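Local coordinates for protein GDP-mannose-dependent alpha-(1-6)-phosphatidylinositol monomannoside mannosyltransferase (Corynebacterium glutamicum, PDB 3OKP) that is a mannosyltransferase of the two-domain GT-B fold, holding guanosine-5'-diphosphate-alpha-D-mannose in a pocket formed by one domain, at residues S205-V208 with G212-S215; D214-A219 with I275-A280. All coordinates share one frame; numbering follows the deposited sequence.

Interaction 1: residues S205-V208 with G212-S215; sequences SRLV and GQDS. With GDD (guanosine-5'-diphosphate-alpha-D-mannose), chain B.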
loop_
_atom_site.group_PDB
_atom_site.type_symbol
_atom_site.label_atom_id
_atom_site.label_comp_id
_atom_site.label_asym_id
_atom_site.label_seq_id
_atom_site.Cartn_x
_atom_site.Cartn_y
_atom_site.Cartn_z
ATOM N N SER A 205 7.177 -7.518 -6.123
ATOM C CA SER A 205 6.154 -6.723 -6.810
ATOM C C SER A 205 5.457 -7.560 -7.872
ATOM O O SER A 205 6.035 -8.515 -8.399
ATOM C CB SER A 205 6.761 -5.482 -7.485
ATOM O OG SER A 205 6.826 -4.384 -6.591
ATOM N N ARG A 206 4.219 -7.189 -8.191
ATOM C CA ARG A 206 3.502 -7.780 -9.317
ATOM C C ARG A 206 4.318 -7.574 -10.586
ATOM O O ARG A 206 4.970 -6.539 -10.754
ATOM C CB ARG A 206 2.121 -7.140 -9.479
ATOM C CG ARG A 206 1.153 -7.409 -8.326
ATOM C CD ARG A 206 -0.232 -6.791 -8.572
ATOM N NE ARG A 206 -0.193 -5.328 -8.608
ATOM C CZ ARG A 206 -0.224 -4.597 -9.720
ATOM N NH1 ARG A 206 -0.303 -5.184 -10.911
ATOM N NH2 ARG A 206 -0.182 -3.274 -9.643
ATOM N N LEU A 207 4.293 -8.565 -11.472
ATOM C CA LEU A 207 5.087 -8.501 -12.694
ATOM C C LEU A 207 4.326 -7.734 -13.770
ATOM O O LEU A 207 3.619 -8.323 -14.589
ATOM C CB LEU A 207 5.494 -9.904 -13.171
ATOM C CG LEU A 207 6.196 -10.823 -12.161
ATOM C CD1 LEU A 207 6.593 -12.141 -12.815
ATOM C CD2 LEU A 207 7.409 -10.152 -11.519
ATOM N N VAL A 208 4.454 -6.410 -13.718
ATOM C CA VAL A 208 3.893 -5.498 -14.723
ATOM C C VAL A 208 4.978 -4.484 -15.117
ATOM O O VAL A 208 5.873 -4.201 -14.311
ATOM C CB VAL A 208 2.590 -4.780 -14.230
ATOM C CG1 VAL A 208 1.449 -5.783 -14.032
ATOM C CG2 VAL A 208 2.834 -3.972 -12.950
ATOM N N GLY A 212 9.361 -1.879 -13.051
ATOM C CA GLY A 212 10.769 -1.734 -13.401
ATOM C C GLY A 212 11.644 -2.950 -13.167
ATOM O O GLY A 212 12.861 -2.809 -12.987
ATOM N N GLN A 213 11.041 -4.142 -13.163
ATOM C CA GLN A 213 11.822 -5.380 -13.197
ATOM C C GLN A 213 12.622 -5.422 -14.495
ATOM O O GLN A 213 13.751 -5.912 -14.516
ATOM C CB GLN A 213 10.938 -6.630 -13.109
ATOM C CG GLN A 213 10.222 -6.836 -11.779
ATOM C CD GLN A 213 8.802 -6.300 -11.778
ATOM O OE1 GLN A 213 8.352 -5.683 -12.747
ATOM N NE2 GLN A 213 8.083 -6.541 -10.687
ATOM N N ASP A 214 12.030 -4.901 -15.572
ATOM C CA ASP A 214 12.721 -4.797 -16.859
ATOM C C ASP A 214 13.937 -3.875 -16.777
ATOM O O ASP A 214 14.992 -4.191 -17.329
ATOM C CB ASP A 214 11.766 -4.395 -18.003
ATOM C CG ASP A 214 10.906 -3.168 -17.690
ATOM O OD1 ASP A 214 11.149 -2.452 -16.695
ATOM O OD2 ASP A 214 9.966 -2.913 -18.474
ATOM N N SER A 215 13.789 -2.756 -16.065
ATOM C CA SER A 215 14.892 -1.817 -15.832
ATOM C C SER A 215 16.021 -2.484 -15.044
ATOM O O SER A 215 17.200 -2.308 -15.364
ATOM C CB SER A 215 14.396 -0.575 -15.087
ATOM O OG SER A 215 13.348 0.068 -15.789
HETATM N N2 GDD B . 2.683 -13.072 -0.440
HETATM C C2 GDD B . 3.225 -12.349 -1.450
HETATM N N1 GDD B . 3.963 -12.970 -2.402
HETATM N N3 GDD B . 3.026 -11.011 -1.499
HETATM C C4 GDD B . 3.564 -10.271 -2.504
HETATM C C5 GDD B . 4.320 -10.891 -3.488
HETATM C C6 GDD B . 4.514 -12.266 -3.421
HETATM O O6 GDD B . 5.189 -12.852 -4.292
HETATM N N7 GDD B . 4.721 -9.934 -4.349
HETATM C C8 GDD B . 4.226 -8.754 -3.911
HETATM N N9 GDD B . 3.521 -8.966 -2.789
HETATM C "C1'" GDD B . 2.810 -7.951 -1.968
HETATM C "C2'" GDD B . 3.803 -7.059 -1.241
HETATM O "O2'" GDD B . 4.246 -7.646 -0.014
HETATM C "C3'" GDD B . 3.014 -5.783 -1.027
HETATM O "O3'" GDD B . 2.340 -5.822 0.237
HETATM C "C4'" GDD B . 1.991 -5.759 -2.158
HETATM O "O4'" GDD B . 1.998 -7.067 -2.746
HETATM C "C5'" GDD B . 2.340 -4.715 -3.217
HETATM O "O5'" GDD B . 1.666 -3.480 -2.961
HETATM P PA GDD B . 2.163 -2.209 -3.455
HETATM O O1A GDD B . 1.525 -1.282 -2.908
HETATM O O2A GDD B . 3.379 -2.076 -3.171
HETATM O O3A GDD B . 2.016 -2.113 -4.896
HETATM P PB GDD B . 0.777 -2.341 -5.621
HETATM O O2B GDD B . -0.209 -1.919 -4.979
HETATM O O3B GDD B . 0.835 -1.746 -6.719
HETATM O O1B GDD B . 0.616 -3.750 -5.885
HETATM O O HOH W 1 8.987 -8.505 -8.839
#

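Interaction 2: residues D214-A219 with I275-A280; sequences DSLIKA and IFAMPA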
loop_
_atom_site.group_PDB
_atom_site.type_symbol
_atom_site.label_atom_id
_atom_site.label_comp_id
_atom_site.label_asym_id
_atom_site.label_seq_id
_atom_site.Cartn_x
_atom_site.Cartn_y
_atom_site.Cartn_z
ATOM N N ASP A 214 12.030 -4.901 -15.572
ATOM C CA ASP A 214 12.721 -4.797 -16.859
ATOM C C ASP A 214 13.937 -3.875 -16.777
ATOM O O ASP A 214 14.992 -4.191 -17.329
ATOM C CB ASP A 214 11.766 -4.395 -18.003
ATOM C CG ASP A 214 10.906 -3.168 -17.690
ATOM O OD1 ASP A 214 11.149 -2.452 -16.695
ATOM O OD2 ASP A 214 9.966 -2.913 -18.474
ATOM N N SER A 215 13.789 -2.756 -16.065
ATOM C CA SER A 215 14.892 -1.817 -15.832
ATOM C C SER A 215 16.021 -2.484 -15.044
ATOM O O SER A 215 17.200 -2.308 -15.364
ATOM C CB SER A 215 14.396 -0.575 -15.087
ATOM O OG SER A 215 13.348 0.068 -15.789
ATOM N N LEU A 216 15.641 -3.251 -14.021
ATOM C CA LEU A 216 16.578 -4.029 -13.204
ATOM C C LEU A 216 17.354 -5.057 -14.028
ATOM O O LEU A 216 18.582 -5.164 -13.905
ATOM C CB LEU A 216 15.829 -4.721 -12.055
ATOM C CG LEU A 216 16.000 -4.299 -10.584
ATOM C CD1 LEU A 216 16.633 -2.919 -10.375
ATOM C CD2 LEU A 216 14.683 -4.424 -9.810
ATOM N N ILE A 217 16.635 -5.805 -14.865
ATOM C CA ILE A 217 17.237 -6.816 -15.736
ATOM C C ILE A 217 18.244 -6.187 -16.709
ATOM O O ILE A 217 19.325 -6.738 -16.936
ATOM C CB ILE A 217 16.152 -7.638 -16.490
ATOM C CG1 ILE A 217 15.454 -8.606 -15.521
ATOM C CG2 ILE A 217 16.751 -8.395 -17.670
ATOM C CD1 ILE A 217 14.110 -9.136 -16.018
ATOM N N LYS A 218 17.891 -5.027 -17.257
ATOM C CA LYS A 218 18.758 -4.316 -18.199
ATOM C C LYS A 218 20.010 -3.743 -17.531
ATOM O O LYS A 218 21.030 -3.533 -18.188
ATOM C CB LYS A 218 17.977 -3.221 -18.934
ATOM C CG LYS A 218 16.988 -3.765 -19.965
ATOM C CD LYS A 218 16.195 -2.660 -20.639
ATOM C CE LYS A 218 15.091 -3.232 -21.518
ATOM N NZ LYS A 218 14.422 -2.168 -22.326
ATOM N N ALA A 219 19.926 -3.501 -16.225
ATOM C CA ALA A 219 21.065 -3.015 -15.447
ATOM C C ALA A 219 22.004 -4.142 -14.998
ATOM O O ALA A 219 23.157 -3.883 -14.632
ATOM C CB ALA A 219 20.582 -2.208 -14.243
ATOM N N ILE A 275 20.075 -5.657 -0.869
ATOM C CA ILE A 275 19.390 -4.468 -1.380
ATOM C C ILE A 275 17.982 -4.847 -1.834
ATOM O O ILE A 275 17.787 -5.908 -2.429
ATOM C CB ILE A 275 20.149 -3.837 -2.593
ATOM C CG1 ILE A 275 21.608 -3.517 -2.239
ATOM C CG2 ILE A 275 19.432 -2.577 -3.104
ATOM C CD1 ILE A 275 22.481 -3.199 -3.451
ATOM N N PHE A 276 17.009 -3.986 -1.534
ATOM C CA PHE A 276 15.697 -4.055 -2.173
ATOM C C PHE A 276 15.628 -2.979 -3.249
ATOM O O PHE A 276 15.900 -1.807 -2.984
ATOM C CB PHE A 276 14.548 -3.874 -1.171
ATOM C CG PHE A 276 13.178 -3.868 -1.817
ATOM C CD1 PHE A 276 12.610 -2.677 -2.277
ATOM C CD2 PHE A 276 12.470 -5.055 -1.986
ATOM C CE1 PHE A 276 11.356 -2.672 -2.893
ATOM C CE2 PHE A 276 11.214 -5.060 -2.591
ATOM C CZ PHE A 276 10.658 -3.866 -3.049
ATOM N N ALA A 277 15.262 -3.384 -4.460
ATOM C CA ALA A 277 15.165 -2.455 -5.579
ATOM C C ALA A 277 13.863 -2.650 -6.344
ATOM O O ALA A 277 13.484 -3.778 -6.675
ATOM C CB ALA A 277 16.367 -2.610 -6.507
ATOM N N MET A 278 13.175 -1.541 -6.602
ATOM C CA MET A 278 11.988 -1.531 -7.451
ATOM C C MET A 278 11.892 -0.137 -8.065
ATOM O O MET A 278 11.287 0.760 -7.477
ATOM C CB MET A 278 10.724 -1.895 -6.653
ATOM C CG MET A 278 9.533 -2.311 -7.516
ATOM S SD MET A 278 8.472 -0.940 -8.032
ATOM C CE MET A 278 7.426 -0.754 -6.590
ATOM N N PRO A 279 12.519 0.052 -9.243
ATOM C CA PRO A 279 12.593 1.367 -9.873
ATOM C C PRO A 279 11.323 1.702 -10.659
ATOM O O PRO A 279 11.344 1.764 -11.892
ATOM C CB PRO A 279 13.816 1.246 -10.790
ATOM C CG PRO A 279 13.879 -0.206 -11.150
ATOM C CD PRO A 279 13.197 -0.986 -10.046
ATOM N N ALA A 280 10.231 1.914 -9.926
ATOM C CA ALA A 280 8.922 2.219 -10.505
ATOM C C ALA A 280 8.960 3.430 -11.437
ATOM O O ALA A 280 9.565 4.456 -11.113
ATOM C CB ALA A 280 7.888 2.435 -9.396
HETATM O O HOH W 2 11.456 1.780 -14.707
#

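Interaction 1: residues S205-V208 with G212-S215
Gln213, at the start of a helix, sends its amide back to the backbone of the preceding loop, where NE2 gives a hydrogen bond to the carbonyl O of Arg206 (3.1 Å, N-H...O angle 152°). The donor stands above the carbonyl plane rather than in it, so the bond is tilted although reasonably straight at the hydrogen. The amide gets there by a bend at chi2 (96°), which turns it off the line of CB and CG toward the loop. A water completes the grip: it accepts from Gln213 NE2 at 2.8 Å and donates to the O of Ser205 at 3.0 Å. A primary amide, with two N-H groups on one nitrogen, suits a place where one carbonyl, that of Arg206, is bound directly and the preceding one, that of Ser205, through a water. CD2 of Leu207 lies 3.8 Å from Gln213 NE2, the two side chains crossing at about a right angle, while Ser205 puts its small CB beside the same nitrogen.

The Arg206 carbonyl also receives a weak bond from Val208 N, closing an inverse gamma turn centred on Leu207. The Arg206 side chain points away from Gln213, bent at chi3 (-65°), and meets the diphosphate of guanosine-5'-diphosphate-alpha-D-mannose edge-on: Arg206 NE bonds to O1B of the ligand at 3.2 Å, at the edge and in the guanidinium plane, with a weak bond from Arg206 NH2 to O3B. Gly212, with positive phi, occupies the N-cap position just ahead of Gln213.

The loop follows strand 200-204 and leads into helix 213-226. Backbone hydrogen bonds tie Ser205 to Val235 of strand 231-235, and both Leu207 and Gln213 rest on Leu244, so helix 241-247 packs against this turn through Leu244.

Interaction 2: residues D214-A219 with I275-A280
Leu216 spreads its two methyl groups over Ala277 and Pro279, joining helix 213-226 to the segment 275-280. CD1 lies 3.9 Å from the CB of Ala277, and CD2 approaches the O of Ala277 at 3.4 Å. The same CD2 also meets Pro279 CD at 3.8 Å, the two side chains passing at a slant. As modelled, chi1 (-110°) and chi2 (17°) lie off the staggered positions, so the exact placing of the two methyls is less certain than their packing on both partners. Alanine leaves room for the leucine close to the strand, and the rigid, puckered proline ring offers its CG and CD carbons as an apolar surface. One residue earlier on the helix, CB of Ser215 touches CG of Pro279 at 4.0 Å.

Beyond this apolar layer, a water joins the segments: it stands 2.8 Å from Ser215 OG and donates to the O of Pro279, also at 2.8 Å. Serine fits here because its CB can pack on the ring while its hydroxyl serves the water. Ser215 N donates a weak hydrogen bond to Asp214 OD1, and Asp214 OD2 ties the start of the helix both to Arg281, just beyond Ala280, by a salt bridge, and to the hydroxyl of Tyr240, just ahead of helix 241-247. Pro279 is the centre of an inverse gamma turn, closed by a weak Ala280 N to Met278 O bond; Met278 O is held as well by the hydroxyl of Tyr296. Leu334 of helix 331-342 packs on Leu216 from outside the pair.

Strand 275-278 runs parallel to strand 200-204, with Ala277 bonded to Ala202 through the backbone. A helix lying on a parallel sheet of strand order 3-2-1-4-5-6 is the Rossmann-like arrangement of GT-B glycosyltransferase domains.

The two interactions share Asp214 and Ser215 on helix 213-226, and their centres are 7 Å apart. Interaction 1 fastens the beginning of the helix to the loop after strand 200-204; interaction 2 sets Ser215 and Leu216 of the same first turn against Ala277 and Pro279. They touch directly where Gly212 O packs on Pro279 CG at 3.3 Å and where Ser205 OG meets Met278 CG at 3.5 Å. Only interaction 1 reaches the ligand, through Arg206, whereas the side chain of Pro279 is about 12 Å from guanosine-5'-diphosphate-alpha-D-mannose. Lys211 and Glu298 also bond the ligand, Lys211 coming from the loop just before Gly212. Interaction 2 is buried and stands back from the ligand.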